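16S rRNA (guanine(1405)-N(7))-methyltransferase (Klebsiella pneumoniae, PDB 6PI9) probably transfers a methyl group from S-adenosyl-L-methionine to N7 of guanine 1405 in 16S rRNA, and so confers resistance to various aminoglycosides. Local coordinates at residues R69-R74 against L83-S88; S108-A113 against V254-R259; L149-A154 against T161-C166; S170-E175 against A197-A202; P214-G219 against K227-W232. One frame throughout, in Å; residues are numbered along the deposited sequence. Where two conformers were deposited one is given.

Contact 1: residues R69-R74 against L83-S88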
# COMPACT_ATOMS: atom_id res chain seq x y z
N ARG A 69 9.04 13.79 -13.79
CA ARG A 69 9.72 15.05 -14.12
C ARG A 69 9.68 15.31 -15.62
O ARG A 69 9.30 16.41 -16.05
CB ARG A 69 11.16 15.00 -13.62
CG ARG A 69 11.69 16.31 -13.05
CD ARG A 69 13.04 16.11 -12.39
NE ARG A 69 13.46 17.28 -11.63
CZ ARG A 69 14.07 18.34 -12.16
NH1 ARG A 69 14.31 18.40 -13.46
NH2 ARG A 69 14.44 19.35 -11.38
N ALA A 70 10.03 14.31 -16.42
CA ALA A 70 10.12 14.49 -17.87
C ALA A 70 8.75 14.63 -18.51
O ALA A 70 8.60 15.34 -19.51
CB ALA A 70 10.88 13.32 -18.48
N LEU A 71 7.73 13.96 -17.95
CA LEU A 71 6.37 14.09 -18.48
C LEU A 71 5.81 15.49 -18.25
O LEU A 71 5.23 16.09 -19.17
CB LEU A 71 5.47 13.04 -17.83
CG LEU A 71 5.64 11.63 -18.36
CD1 LEU A 71 4.75 10.68 -17.59
CD2 LEU A 71 5.34 11.61 -19.85
N LEU A 72 5.96 16.02 -17.04
CA LEU A 72 5.44 17.35 -16.74
C LEU A 72 6.12 18.43 -17.58
O LEU A 72 5.53 19.48 -17.84
CB LEU A 72 5.59 17.66 -15.25
CG LEU A 72 4.67 16.83 -14.34
CD1 LEU A 72 5.16 16.85 -12.91
CD2 LEU A 72 3.23 17.34 -14.41
N ALA A 73 7.36 18.18 -18.00
CA ALA A 73 8.04 19.11 -18.90
C ALA A 73 7.37 19.14 -20.26
O ALA A 73 7.27 20.20 -20.90
CB ALA A 73 9.51 18.72 -19.03
N ARG A 74 6.90 17.99 -20.73
CA ARG A 74 6.18 17.94 -21.99
C ARG A 74 4.79 18.53 -21.89
O ARG A 74 4.21 18.91 -22.91
CB ARG A 74 6.10 16.50 -22.47
CG ARG A 74 7.41 15.76 -22.34
CD ARG A 74 7.21 14.30 -22.61
NE ARG A 74 7.40 14.02 -24.03
CZ ARG A 74 8.17 13.04 -24.49
NH1 ARG A 74 8.82 12.26 -23.63
NH2 ARG A 74 8.30 12.84 -25.80
N LEU A 83 0.03 15.36 -18.94
CA LEU A 83 -0.29 15.73 -17.57
C LEU A 83 -1.00 14.59 -16.86
O LEU A 83 -0.72 14.31 -15.69
CB LEU A 83 -1.14 17.00 -17.54
CG LEU A 83 -1.73 17.28 -16.16
CD1 LEU A 83 -0.72 17.96 -15.24
CD2 LEU A 83 -3.04 18.06 -16.27
N ALA A 84 -1.94 13.94 -17.55
CA ALA A 84 -2.56 12.74 -17.00
C ALA A 84 -1.52 11.65 -16.79
O ALA A 84 -1.59 10.90 -15.80
CB ALA A 84 -3.67 12.24 -17.93
N ALA A 85 -0.54 11.55 -17.69
CA ALA A 85 0.47 10.50 -17.59
C ALA A 85 1.38 10.71 -16.39
O ALA A 85 1.84 9.73 -15.77
CB ALA A 85 1.28 10.44 -18.88
N ALA A 86 1.68 11.96 -16.04
CA ALA A 86 2.54 12.21 -14.88
C ALA A 86 1.79 11.96 -13.59
O ALA A 86 2.27 11.24 -12.70
CB ALA A 86 3.07 13.64 -14.93
N LEU A 87 0.60 12.56 -13.46
CA LEU A 87 -0.18 12.44 -12.24
C LEU A 87 -0.54 10.98 -11.96
O LEU A 87 -0.79 10.63 -10.80
CB LEU A 87 -1.42 13.32 -12.35
CG LEU A 87 -1.13 14.82 -12.25
CD1 LEU A 87 -2.35 15.66 -12.69
CD2 LEU A 87 -0.69 15.17 -10.82
N SER A 88 -0.54 10.14 -13.00
CA SER A 88 -0.75 8.70 -12.86
C SER A 88 0.40 7.99 -12.14
O SER A 88 0.27 6.80 -11.85
CB SER A 88 -0.96 8.04 -14.24
OG SER A 88 0.07 8.38 -15.15
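L83 O accepts the backbone amide of L87, with L87 N 3.1 Å from L83 O, and this helical bond shapes the turn that faces L71 and L72. Across the interface itself the chemistry is apolar. The axes of the short segments 69-74 and 83-87 approach to 8.3 Å and run nearly antiparallel, at 158°, a close approach consistent with the small A85 and A86 side chains at the interface. The methyl of A86 wedges between two leucines: A86 CB lies 3.8 Å from L71 CB and 3.6 Å from L72 CG. Next to it, L71 reaches A85 through one branch, L71 CD1 to A85 CB being 3.7 Å. L83 starts out pointing away, but with CG anti to the backbone N (chi1 169°) its CD1 swings back to meet L72 CD2 at 4.1 Å, the two side chains crossing obliquely. I127 of helix 125-131 is touched by L72 and L83 alike, and L87 O is hydrogen-bonded to T93, a residue predicted to bind S-adenosyl-L-methionine. Between the helices, then, no directional bond fixes a partner; the fit of methyl and isobutyl groups in van der Waals contact sets their spacing.

Contact 2: residues S108-A113 against V254-R259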
# COMPACT_ATOMS: atom_id res chain seq x y z
N SER A 108 -15.17 21.78 -5.27
CA SER A 108 -14.67 23.14 -5.45
C SER A 108 -15.62 24.24 -4.97
O SER A 108 -15.12 25.23 -4.40
CB SER A 108 -14.28 23.41 -6.92
OG SER A 108 -15.32 23.13 -7.80
N PRO A 109 -16.95 24.16 -5.17
CA PRO A 109 -17.78 25.23 -4.58
C PRO A 109 -17.59 25.35 -3.08
O PRO A 109 -17.76 26.45 -2.54
CB PRO A 109 -19.22 24.83 -4.98
CG PRO A 109 -19.18 23.40 -5.39
CD PRO A 109 -17.76 23.23 -5.97
N PHE A 110 -17.21 24.26 -2.40
CA PHE A 110 -16.92 24.37 -0.98
C PHE A 110 -15.66 25.17 -0.72
O PHE A 110 -15.54 25.81 0.34
CB PHE A 110 -16.81 22.97 -0.37
CG PHE A 110 -16.75 22.95 1.12
CD1 PHE A 110 -15.63 22.48 1.76
CD2 PHE A 110 -17.85 23.34 1.89
CE1 PHE A 110 -15.57 22.39 3.14
CE2 PHE A 110 -17.80 23.27 3.27
CZ PHE A 110 -16.66 22.78 3.89
N LEU A 111 -14.67 25.10 -1.63
CA LEU A 111 -13.40 25.76 -1.35
C LEU A 111 -13.54 27.27 -1.51
O LEU A 111 -12.98 28.06 -0.74
CB LEU A 111 -12.30 25.25 -2.29
CG LEU A 111 -11.98 23.75 -2.37
CD1 LEU A 111 -10.96 23.52 -3.45
CD2 LEU A 111 -11.43 23.24 -1.03
N GLY A 112 -14.34 27.67 -2.48
CA GLY A 112 -14.58 29.06 -2.77
C GLY A 112 -13.73 29.54 -3.93
O GLY A 112 -12.68 28.96 -4.26
N ALA A 113 -14.19 30.61 -4.56
CA ALA A 113 -13.48 31.19 -5.69
C ALA A 113 -12.12 31.72 -5.24
O ALA A 113 -12.03 32.42 -4.22
CB ALA A 113 -14.30 32.31 -6.32
N VAL A 254 -15.35 11.21 0.95
CA VAL A 254 -15.01 12.64 1.07
C VAL A 254 -15.97 13.28 2.07
O VAL A 254 -17.17 13.10 1.97
CB VAL A 254 -15.14 13.38 -0.29
CG1 VAL A 254 -14.73 14.89 -0.12
CG2 VAL A 254 -14.32 12.69 -1.39
N TYR A 255 -15.42 14.03 3.02
CA TYR A 255 -16.16 14.82 4.00
C TYR A 255 -15.85 16.30 3.80
O TYR A 255 -14.68 16.69 3.74
CB TYR A 255 -15.70 14.50 5.43
CG TYR A 255 -16.22 13.18 5.95
CD1 TYR A 255 -17.44 13.10 6.60
CD2 TYR A 255 -15.47 12.02 5.79
CE1 TYR A 255 -17.90 11.85 7.08
CE2 TYR A 255 -15.94 10.80 6.26
CZ TYR A 255 -17.12 10.73 6.89
OH TYR A 255 -17.56 9.50 7.37
N LEU A 256 -16.89 17.13 3.75
CA LEU A 256 -16.73 18.58 3.77
C LEU A 256 -17.04 19.05 5.18
O LEU A 256 -18.15 18.81 5.68
CB LEU A 256 -17.68 19.23 2.75
CG LEU A 256 -17.62 18.69 1.31
CD1 LEU A 256 -18.58 19.47 0.36
CD2 LEU A 256 -16.18 18.70 0.78
N VAL A 257 -16.10 19.71 5.82
CA VAL A 257 -16.12 19.93 7.25
C VAL A 257 -16.00 21.42 7.50
O VAL A 257 -15.14 22.09 6.93
CB VAL A 257 -14.96 19.18 7.93
CG1 VAL A 257 -14.91 19.48 9.41
CG2 VAL A 257 -15.08 17.69 7.62
N GLU A 258 -16.82 21.92 8.42
CA GLU A 258 -16.91 23.35 8.67
C GLU A 258 -16.63 23.64 10.13
O GLU A 258 -16.97 22.86 11.02
CB GLU A 258 -18.29 23.86 8.29
CG GLU A 258 -18.27 25.17 7.62
CD GLU A 258 -19.66 25.58 7.19
OE1 GLU A 258 -20.64 25.02 7.75
OE2 GLU A 258 -19.74 26.46 6.32
N ARG A 259 -15.94 24.74 10.38
CA ARG A 259 -15.62 25.09 11.75
C ARG A 259 -16.84 25.76 12.36
O ARG A 259 -17.33 26.75 11.83
CB ARG A 259 -14.38 25.99 11.80
CG ARG A 259 -13.65 25.90 13.13
CD ARG A 259 -12.17 26.29 13.02
NE ARG A 259 -11.32 25.27 12.39
CZ ARG A 259 -10.55 24.41 13.06
NH1 ARG A 259 -10.50 24.42 14.38
NH2 ARG A 259 -9.80 23.54 12.40
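F110, in the weakly bonded last turn of helix 100-111, faces L256 of strand 252-259 with their CA atoms 7.5 Å apart. S108 O takes two backbone amides there, L111 N at 2.8 Å and G112 N at 3.2 Å, and G112 then leaves the helix with positive phi. The ring of F110 carries the contact. Its CG stands anti to the backbone N (chi1 -170°), which sends the ring out from the helix to the strand, where it lies against L256. L256 CB sits over the middle of one ring face, 3.8 Å from the F110 centroid and only 9° off the normal, a well-centred CH-pi contact. Both leucine methyls extend the overlap: L256 CD1 is 4.0 Å from F110 CB, and L256 CD2 is 3.9 Å from F110 CD1. At the rim, in the ring plane, V257 O approaches F110 CZ to 3.5 Å, so the positively polarised ring edge meets a carbonyl oxygen. R208 and R244, which also touch the F110 side chain, both form salt bridges with E258. They belong to strands 208-214 and 241-248, the two antiparallel neighbours of strand 252-259, while L111 packs on A179 and L181 of strand 179-183.

Contact 3: residues L149-A154 against T161-C166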
# COMPACT_ATOMS: atom_id res chain seq x y z
N LEU A 149 8.76 18.58 -7.36
CA LEU A 149 7.98 18.54 -8.59
C LEU A 149 6.88 19.59 -8.58
O LEU A 149 6.62 20.25 -9.60
CB LEU A 149 7.38 17.15 -8.78
CG LEU A 149 8.34 16.06 -9.23
CD1 LEU A 149 7.61 14.72 -9.35
CD2 LEU A 149 9.01 16.45 -10.53
N VAL A 150 6.22 19.74 -7.44
CA VAL A 150 5.16 20.73 -7.32
C VAL A 150 5.69 22.13 -7.57
O VAL A 150 5.13 22.88 -8.36
CB VAL A 150 4.50 20.61 -5.95
CG1 VAL A 150 3.61 21.82 -5.71
CG2 VAL A 150 3.70 19.31 -5.93
N ASN A 151 6.78 22.50 -6.90
CA ASN A 151 7.33 23.85 -7.06
C ASN A 151 7.79 24.11 -8.49
O ASN A 151 7.57 25.20 -9.04
CB ASN A 151 8.50 24.07 -6.09
CG ASN A 151 8.03 24.31 -4.68
OD1 ASN A 151 7.02 24.98 -4.50
ND2 ASN A 151 8.74 23.77 -3.68
N GLU A 152 8.46 23.13 -9.10
CA GLU A 152 8.93 23.30 -10.48
C GLU A 152 7.76 23.47 -11.44
O GLU A 152 7.78 24.34 -12.32
CB GLU A 152 9.77 22.09 -10.87
CG GLU A 152 11.08 22.01 -10.12
CD GLU A 152 11.97 20.90 -10.64
OE1 GLU A 152 12.03 20.71 -11.89
OE2 GLU A 152 12.63 20.23 -9.80
N THR A 153 6.75 22.61 -11.32
CA THR A 153 5.61 22.70 -12.23
C THR A 153 4.89 24.02 -12.06
O THR A 153 4.51 24.67 -13.04
CB THR A 153 4.67 21.51 -11.98
OG1 THR A 153 5.41 20.29 -12.15
CG2 THR A 153 3.45 21.55 -12.93
N ALA A 154 4.68 24.43 -10.80
CA ALA A 154 3.95 25.66 -10.53
C ALA A 154 4.66 26.89 -11.09
O ALA A 154 4.03 27.74 -11.73
CB ALA A 154 3.73 25.82 -9.02
N THR A 161 0.77 28.55 -6.54
CA THR A 161 0.97 27.33 -5.78
C THR A 161 2.44 27.03 -5.53
O THR A 161 3.28 27.21 -6.42
CB THR A 161 0.29 26.18 -6.53
OG1 THR A 161 -1.12 26.32 -6.39
CG2 THR A 161 0.67 24.82 -5.98
N ARG A 162 2.73 26.54 -4.33
CA ARG A 162 4.08 26.18 -3.91
C ARG A 162 3.95 24.98 -2.98
O ARG A 162 2.87 24.69 -2.48
CB ARG A 162 4.78 27.32 -3.16
CG ARG A 162 5.16 28.56 -4.00
CD ARG A 162 6.14 28.27 -5.11
NE ARG A 162 6.53 29.48 -5.84
CZ ARG A 162 5.85 30.00 -6.88
NH1 ARG A 162 4.75 29.41 -7.31
NH2 ARG A 162 6.28 31.11 -7.50
N ALA A 163 5.08 24.33 -2.67
CA ALA A 163 5.07 23.27 -1.66
C ALA A 163 6.32 23.40 -0.80
O ALA A 163 7.33 23.99 -1.21
CB ALA A 163 5.03 21.88 -2.28
N ARG A 164 6.25 22.83 0.41
CA ARG A 164 7.40 22.87 1.29
C ARG A 164 7.44 21.61 2.14
O ARG A 164 6.45 20.91 2.31
CB ARG A 164 7.33 24.09 2.21
CG ARG A 164 6.05 24.01 3.06
CD ARG A 164 6.33 24.64 4.36
NE ARG A 164 5.24 24.76 5.32
CZ ARG A 164 5.16 24.11 6.47
NH1 ARG A 164 6.11 23.23 6.84
NH2 ARG A 164 4.16 24.39 7.29
N ALA A 165 8.62 21.32 2.66
CA ALA A 165 8.77 20.20 3.59
C ALA A 165 7.90 20.36 4.84
O ALA A 165 7.94 21.40 5.51
CB ALA A 165 10.23 20.13 4.01
N CYS A 166 7.27 19.27 5.29
CA CYS A 166 6.53 19.36 6.55
C CYS A 166 6.32 17.97 7.11
O CYS A 166 5.73 17.14 6.41
CB CYS A 166 5.14 19.95 6.28
SG CYS A 166 4.10 19.93 7.76
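N151 places its amide by two torsions: CG lies anti to the carbonyl carbon, beside the backbone N (chi1 -77°), and a chi2 of -38° turns the amide so that its oxygen and its nitrogen both face A163. Two hydrogen bonds follow. A163 N donates a hydrogen bond to N151 OD1 at 2.7 Å, with an N-H...O angle of 158°, and N151 ND2 donates one to A163 O at 2.9 Å, about as straight. The accepting oxygen of A163 lies close to the amide plane of N151, whereas each donor is tilted well out of the plane of the carbonyl it meets. One side chain thus satisfies both backbone polar atoms of a strand residue and fixes its own rotation in doing so. Beside it V150 CG1 rests on A163 CB at 3.7 Å, and A154 CB presses tightly on T161 O at 3.0 Å. That oxygen also receives R162 NH1 at 2.8 Å, from above the carbonyl plane; the same nitrogen binds W159 O. Along its other edge the strand is bonded to strand 137-141 through R162, R164 and C166. Strand 137-141, helix 144-157 and strand 162-165 form a beta-alpha-beta crossover of the Rossmann-like methyltransferase fold, and the paired bonds of N151 tie its helix to the strand whose following residue, C166, touches the bound S-adenosyl-L-homocysteine.

Contact 4: residues S170-E175 against A197-A202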
# COMPACT_ATOMS: atom_id res chain seq x y z
N SER A 170 5.45 16.38 13.84
CA SER A 170 6.15 17.30 14.70
C SER A 170 5.77 18.74 14.44
O SER A 170 6.27 19.63 15.15
CB SER A 170 7.67 17.06 14.61
OG SER A 170 8.04 16.79 13.29
N GLU A 171 4.86 19.00 13.50
CA GLU A 171 4.46 20.38 13.22
C GLU A 171 2.96 20.41 12.98
O GLU A 171 2.45 19.58 12.24
CB GLU A 171 5.21 20.91 11.98
CG GLU A 171 4.82 22.30 11.57
CD GLU A 171 5.37 22.77 10.20
OE1 GLU A 171 6.26 22.13 9.59
OE2 GLU A 171 4.91 23.83 9.76
N ILE A 172 2.26 21.36 13.59
CA ILE A 172 0.88 21.66 13.21
C ILE A 172 0.94 22.89 12.35
O ILE A 172 1.41 23.96 12.83
CB ILE A 172 -0.00 21.85 14.46
CG1 ILE A 172 -0.37 20.46 15.00
CG2 ILE A 172 -1.26 22.63 14.12
CD1 ILE A 172 -1.32 20.50 16.17
N PRO A 173 0.67 22.81 11.04
CA PRO A 173 0.89 23.97 10.15
C PRO A 173 0.20 25.20 10.68
O PRO A 173 -0.98 25.16 11.05
CB PRO A 173 0.27 23.53 8.83
CG PRO A 173 0.44 21.97 8.86
CD PRO A 173 0.27 21.59 10.30
N ALA A 174 0.96 26.31 10.70
CA ALA A 174 0.49 27.57 11.27
C ALA A 174 -0.06 28.54 10.22
O ALA A 174 -0.49 29.64 10.58
CB ALA A 174 1.63 28.23 12.05
N GLU A 175 -0.08 28.15 8.94
CA GLU A 175 -0.52 29.06 7.90
C GLU A 175 -2.01 29.36 8.04
O GLU A 175 -2.78 28.54 8.55
CB GLU A 175 -0.23 28.48 6.52
CG GLU A 175 1.28 28.40 6.23
CD GLU A 175 1.90 27.07 6.64
OE1 GLU A 175 3.05 26.80 6.21
OE2 GLU A 175 1.23 26.28 7.36
N ALA A 197 -4.57 12.76 14.70
CA ALA A 197 -5.60 13.27 13.79
C ALA A 197 -6.47 14.32 14.46
O ALA A 197 -6.70 15.41 13.92
CB ALA A 197 -6.47 12.10 13.29
N ALA A 198 -6.98 14.00 15.66
CA ALA A 198 -7.84 14.97 16.34
C ALA A 198 -7.06 16.23 16.71
O ALA A 198 -7.63 17.34 16.74
CB ALA A 198 -8.45 14.30 17.59
N GLU A 199 -5.78 16.09 17.04
CA GLU A 199 -5.01 17.27 17.44
C GLU A 199 -4.79 18.18 16.22
O GLU A 199 -4.91 19.41 16.32
CB GLU A 199 -3.69 16.82 18.04
CG GLU A 199 -2.84 17.91 18.53
CD GLU A 199 -1.63 17.37 19.28
OE1 GLU A 199 -1.00 18.20 19.99
OE2 GLU A 199 -1.32 16.12 19.16
N LEU A 200 -4.52 17.58 15.07
CA LEU A 200 -4.35 18.34 13.84
C LEU A 200 -5.64 19.03 13.43
O LEU A 200 -5.64 20.23 13.13
CB LEU A 200 -3.86 17.41 12.73
CG LEU A 200 -3.69 17.99 11.33
CD1 LEU A 200 -2.66 19.13 11.39
CD2 LEU A 200 -3.18 16.87 10.34
N LEU A 201 -6.76 18.29 13.38
CA LEU A 201 -8.03 18.91 12.98
C LEU A 201 -8.40 20.08 13.89
O LEU A 201 -8.88 21.12 13.41
CB LEU A 201 -9.14 17.85 13.01
CG LEU A 201 -9.08 16.71 11.99
CD1 LEU A 201 -9.99 15.60 12.45
CD2 LEU A 201 -9.51 17.13 10.57
N ALA A 202 -8.20 19.94 15.20
CA ALA A 202 -8.62 21.00 16.13
C ALA A 202 -7.76 22.26 16.04
O ALA A 202 -8.18 23.32 16.53
CB ALA A 202 -8.59 20.48 17.57
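The peptide carbonyl of E199 is the flat group touched here: it meets the end of I172, with I172 CD1 3.8 Å from E199 O, while the carboxylate of E199 is engaged in a salt bridge with R196. The puckered ring of P173 takes part through its CD atom, with P173 CD 4.0 Å from L200 CD1, the two side chains crossing at about a right angle. I172 supplies the reach from the loop: beyond a first torsion that puts CG1 beside the backbone N, its chain extends fully (chi2 -176°), and CD1 arrives across the aliphatic part of E199, 3.8 Å from E199 CG. L200 answers from the helix with CG anti to its own N (chi1 177°), which brings CD1 nearer the loop. The fit of I172 against L200 is looser, with I172 CG1 4.5 Å from L200 CD1. Further out, P173 packs on M140 of strand 137-141, and L200 on L189 of helix 186-192. The loop of 170-175 follows D167 and L168, both seen to bind S-adenosyl-L-homocysteine, and P173 touches L168. The contact therefore joins the loop between strands 162-165 and 179-183 to helix 196-203, beside the S-adenosyl-L-homocysteine pocket of a Rossmann-like methyltransferase fold.

Contact 5: residues P214-G219 against K227-W232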
# COMPACT_ATOMS: atom_id res chain seq x y z
N PRO A 214 -9.54 6.42 1.81
CA PRO A 214 -9.66 5.44 0.73
C PRO A 214 -10.70 4.39 1.09
O PRO A 214 -10.79 3.94 2.23
CB PRO A 214 -8.25 4.83 0.64
CG PRO A 214 -7.70 4.99 2.10
CD PRO A 214 -8.36 6.23 2.68
N THR A 215 -11.51 4.03 0.13
CA THR A 215 -12.41 2.89 0.31
C THR A 215 -11.74 1.78 -0.49
O THR A 215 -11.81 1.75 -1.72
CB THR A 215 -13.82 3.18 -0.18
OG1 THR A 215 -13.85 3.05 -1.61
CG2 THR A 215 -14.28 4.59 0.23
N ARG A 216 -11.07 0.88 0.21
CA ARG A 216 -10.23 -0.09 -0.49
C ARG A 216 -11.04 -1.22 -1.12
O ARG A 216 -10.62 -2.38 -1.09
CB ARG A 216 -9.18 -0.62 0.48
CG ARG A 216 -7.84 0.10 0.34
CD ARG A 216 -6.89 -0.21 1.46
NE ARG A 216 -6.28 0.99 2.02
CZ ARG A 216 -6.70 1.61 3.11
NH1 ARG A 216 -7.76 1.15 3.77
NH2 ARG A 216 -6.07 2.69 3.55
N THR A 217 -12.19 -0.88 -1.72
CA THR A 217 -13.03 -1.83 -2.43
C THR A 217 -12.60 -1.92 -3.89
O THR A 217 -12.15 -0.94 -4.49
CB THR A 217 -14.51 -1.46 -2.37
OG1 THR A 217 -14.71 -0.13 -2.91
CG2 THR A 217 -15.03 -1.52 -0.91
N LEU A 218 -12.75 -3.11 -4.46
CA LEU A 218 -12.22 -3.37 -5.78
C LEU A 218 -13.17 -4.26 -6.57
O LEU A 218 -12.72 -5.09 -7.37
CB LEU A 218 -10.83 -4.01 -5.67
CG LEU A 218 -9.78 -3.12 -4.99
CD1 LEU A 218 -8.52 -3.88 -4.64
CD2 LEU A 218 -9.45 -1.91 -5.85
N GLY A 219 -14.48 -4.11 -6.33
CA GLY A 219 -15.50 -4.99 -6.86
C GLY A 219 -16.19 -5.83 -5.79
O GLY A 219 -17.31 -6.31 -6.02
N LYS A 227 -17.18 2.05 6.01
CA LYS A 227 -17.91 2.25 7.25
C LYS A 227 -16.99 2.35 8.44
O LYS A 227 -17.26 3.08 9.40
CB LYS A 227 -18.93 1.12 7.46
CG LYS A 227 -19.81 1.38 8.71
CD LYS A 227 -20.52 0.12 9.21
CE LYS A 227 -20.89 0.28 10.73
NZ LYS A 227 -21.58 1.61 10.95
N HIS A 228 -15.89 1.59 8.43
CA HIS A 228 -15.01 1.67 9.59
C HIS A 228 -14.37 3.06 9.72
O HIS A 228 -14.29 3.62 10.83
CB HIS A 228 -13.91 0.61 9.47
CG HIS A 228 -13.07 0.55 10.69
ND1 HIS A 228 -13.56 0.07 11.88
CD2 HIS A 228 -11.79 0.93 10.92
CE1 HIS A 228 -12.61 0.14 12.80
NE2 HIS A 228 -11.54 0.67 12.24
N TYR A 229 -13.88 3.61 8.60
CA TYR A 229 -13.33 4.98 8.62
C TYR A 229 -14.39 6.01 9.01
O TYR A 229 -14.08 7.00 9.71
CB TYR A 229 -12.81 5.31 7.22
CG TYR A 229 -11.51 4.63 6.92
CD1 TYR A 229 -10.53 4.54 7.91
CD2 TYR A 229 -11.23 4.15 5.63
CE1 TYR A 229 -9.31 3.94 7.61
CE2 TYR A 229 -10.01 3.56 5.31
CZ TYR A 229 -9.07 3.45 6.32
OH TYR A 229 -7.82 2.88 6.02
N ALA A 230 -15.59 5.87 8.47
CA ALA A 230 -16.67 6.80 8.80
C ALA A 230 -16.96 6.80 10.30
O ALA A 230 -17.08 7.86 10.94
CB ALA A 230 -17.93 6.43 8.00
N ASP A 231 -17.10 5.61 10.89
CA ASP A 231 -17.36 5.53 12.32
C ASP A 231 -16.23 6.16 13.11
O ASP A 231 -16.46 6.86 14.11
CB ASP A 231 -17.53 4.09 12.79
CG ASP A 231 -18.80 3.41 12.30
OD1 ASP A 231 -19.80 4.05 11.91
OD2 ASP A 231 -18.75 2.16 12.32
N TRP A 232 -14.99 5.87 12.70
CA TRP A 232 -13.85 6.39 13.43
C TRP A 232 -13.80 7.89 13.32
O TRP A 232 -13.64 8.61 14.33
CB TRP A 232 -12.56 5.78 12.86
CG TRP A 232 -11.31 6.40 13.43
CD1 TRP A 232 -10.69 6.06 14.63
CD2 TRP A 232 -10.54 7.45 12.86
NE1 TRP A 232 -9.60 6.86 14.81
CE2 TRP A 232 -9.46 7.70 13.74
CE3 TRP A 232 -10.62 8.19 11.67
CZ2 TRP A 232 -8.52 8.67 13.50
CZ3 TRP A 232 -9.64 9.15 11.40
CH2 TRP A 232 -8.62 9.38 12.32
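Y229 leaves helix 225-236 with CB directed at the 214-219 loop and CG held beside its backbone N (chi1 -76°), and along its ring one partner follows another. The edge meets a carbonyl, with P214 O 3.4 Å from Y229 CD2 and 3.2 Å from Y229 CE2. That oxygen lies near the ring plane; it is buried here and has no hydrogen-bond partner in the model, so the polarised C-H edge of the tyrosine is what faces it. Y229 CE2 also touches the proline ring, 4.1 Å from P214 CD. Strand 208-214 ends at this proline, and the connection that follows leads into helix 225-236, which packs against the sheet of the Rossmann-like fold: Y229 lies beside the ring of F213, and A230 touches Y255 of strand 252-259. At the tip, Y229 OH is held by two nitrogens of one guanidinium, R216 NH1 at 2.8 Å and R216 NH2 at 3.0 Å. Both bonds are bent, with N-H...O angles of 151° and 140°, as expected when two donors converge end-on at one atom. The hydroxyl lies in the guanidinium plane, although the tyrosine ring itself is turned steeply across it. R216 is poorly ordered, which tempers the detail of this grip. V223 of the second subunit packs on Y229, and H228 NE2 is hydrogen-bonded to V223 O of that subunit.

In the fold
Contacts 2 and 3 are the buried ones, and both reach the central sheet: the first through an aromatic face on an antiparallel strand, the second through a side-chain amide bonded to the backbone of an edge strand. Contacts 1, 4 and 5 are only partly buried; two rely on aliphatic fit, while contact 5 adds an arginine-tyrosine bond close to the second subunit. Polar bonds join contacts 1, 3, 4 and 2, whereas contact 5 joins 2 and 4 by packing. R69 of contact 1 bridges to E152 of contact 3, and R164 of contact 3 to E171 and E175 of contact 4; R259 of contact 2 probably hydrogen-bonds L201 O of contact 4. Contacts 4 and 5 meet through A197 and W232.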